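Multicopper oxidase (Arthrobacter sp. FB24, PDB 3GDC) probably couples the one-electron oxidation of phenolic substrates to the reduction of dioxygen to water, as a laccase-like enzyme with several bound copper ions. Local coordinates at residues L209-V212 with I218-F221. Residues are numbered along the deposited sequence; the frame is centred on the assembly and turned at random.
Sequences LINV and INSF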
loop_
_atom_site.group_PDB
_atom_site.type_symbol
_atom_site.label_atom_id
_atom_site.label_comp_id
_atom_site.label_asym_id
_atom_site.label_seq_id
_atom_site.Cartn_x
_atom_site.Cartn_y
_atom_site.Cartn_z
ATOM N N LEU A 209 0.847 -3.690 -15.672
ATOM C CA LEU A 209 0.928 -4.625 -14.535
ATOM C C LEU A 209 -0.357 -4.611 -13.745
ATOM O O LEU A 209 -0.760 -3.558 -13.251
ATOM C CB LEU A 209 2.085 -4.226 -13.606
ATOM C CG LEU A 209 2.272 -5.118 -12.374
ATOM C CD1 LEU A 209 2.856 -6.445 -12.800
ATOM C CD2 LEU A 209 3.196 -4.406 -11.392
ATOM N N ILE A 210 -0.979 -5.779 -13.613
ATOM C CA ILE A 210 -2.293 -5.898 -12.994
ATOM C C ILE A 210 -2.259 -6.923 -11.884
ATOM O O ILE A 210 -1.825 -8.052 -12.103
ATOM C CB ILE A 210 -3.347 -6.351 -14.028
ATOM C CG1 ILE A 210 -3.398 -5.356 -15.181
ATOM C CG2 ILE A 210 -4.715 -6.537 -13.373
ATOM C CD1 ILE A 210 -3.902 -5.948 -16.475
ATOM N N ASN A 211 -2.767 -6.540 -10.713
ATOM C CA ASN A 211 -2.830 -7.467 -9.601
ATOM C C ASN A 211 -4.222 -8.060 -9.415
ATOM O O ASN A 211 -5.167 -7.323 -9.096
ATOM C CB ASN A 211 -2.377 -6.804 -8.293
ATOM C CG ASN A 211 -2.283 -7.810 -7.162
ATOM O OD1 ASN A 211 -1.921 -8.970 -7.400
ATOM N ND2 ASN A 211 -2.625 -7.393 -5.941
ATOM N N VAL A 212 -4.343 -9.382 -9.587
ATOM C CA VAL A 212 -5.603 -10.077 -9.268
ATOM C C VAL A 212 -5.491 -11.033 -8.067
ATOM O O VAL A 212 -6.418 -11.775 -7.768
ATOM C CB VAL A 212 -6.194 -10.817 -10.479
ATOM C CG1 VAL A 212 -6.398 -9.863 -11.636
ATOM C CG2 VAL A 212 -5.287 -11.987 -10.895
ATOM N N ILE A 218 -1.838 -7.806 -0.355
ATOM C CA ILE A 218 -1.013 -6.942 -1.200
ATOM C C ILE A 218 0.024 -7.733 -1.990
ATOM O O ILE A 218 0.540 -8.759 -1.526
ATOM C CB ILE A 218 -0.369 -5.768 -0.388
ATOM C CG1 ILE A 218 0.179 -4.670 -1.316
ATOM C CG2 ILE A 218 0.711 -6.281 0.572
ATOM C CD1 ILE A 218 0.192 -3.269 -0.703
ATOM N N ASN A 219 0.294 -7.258 -3.199
ATOM C CA ASN A 219 1.328 -7.842 -4.039
ATOM C C ASN A 219 2.349 -6.757 -4.332
ATOM O O ASN A 219 2.085 -5.575 -4.104
ATOM C CB ASN A 219 0.731 -8.417 -5.331
ATOM C CG ASN A 219 1.515 -9.614 -5.864
ATOM O OD1 ASN A 219 2.715 -9.773 -5.585
ATOM N ND2 ASN A 219 0.833 -10.465 -6.636
ATOM N N SER A 220 3.536 -7.144 -4.790
ATOM C CA SER A 220 4.518 -6.154 -5.195
ATOM C C SER A 220 5.299 -6.621 -6.415
ATOM O O SER A 220 5.118 -7.750 -6.896
ATOM C CB SER A 220 5.449 -5.777 -4.032
ATOM O OG SER A 220 6.227 -6.883 -3.620
ATOM N N PHE A 221 6.142 -5.727 -6.918
ATOM C CA PHE A 221 6.897 -5.931 -8.152
ATOM C C PHE A 221 8.211 -5.208 -8.017
ATOM O O PHE A 221 8.230 -4.000 -7.761
ATOM C CB PHE A 221 6.124 -5.349 -9.349
ATOM C CG PHE A 221 6.842 -5.468 -10.670
ATOM C CD1 PHE A 221 6.483 -6.453 -11.587
ATOM C CD2 PHE A 221 7.856 -4.569 -11.014
ATOM C CE1 PHE A 221 7.141 -6.560 -12.824
ATOM C CE2 PHE A 221 8.525 -4.679 -12.240
ATOM C CZ PHE A 221 8.164 -5.669 -13.143
#
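N211 and N219 meet through their side-chain amides across the interior of a cupredoxin-type beta sandwich, an example of how two sheets can share a polar link beside apolar packing. Strand 205-211 belongs to one sheet and strand 218-223 to the other, with a five-residue connection between the segments. ND2 of N219 donates to OD1 of N211 at 3.2 Å, with an N-H...O angle of 154°. The bond leaves N219 almost in its amide plane but reaches the oxygen from above the N211 carbonyl plane; the two amide planes stand 75° apart. OD1 also accepts from the backbone N of L213, so two donors grip one buried oxygen and tie the sheet-to-sheet link to the start of the connecting turn. Beside the amides, L209 and F221 supply the apolar half. CD2 of L209 rests on CB of F221 at 3.7 Å, while CD1 of L209 lies 3.8 Å from ring atom CD1 of F221. CG of L209, anti to its own nitrogen (chi1 180°), is carried toward the opposite sheet, where both methyls reach F221. L256 and M167 add to the packing around this leucine. An alanine in place of N211 would remove the oxygen both donors share, and would probably leave ND2 of N219 and the L213 amide without their buried acceptor. N219 is itself held at its other amide atom: its OD1 accepts from the backbone N of S220 at 2.9 Å and, weakly, from NE1 of W280.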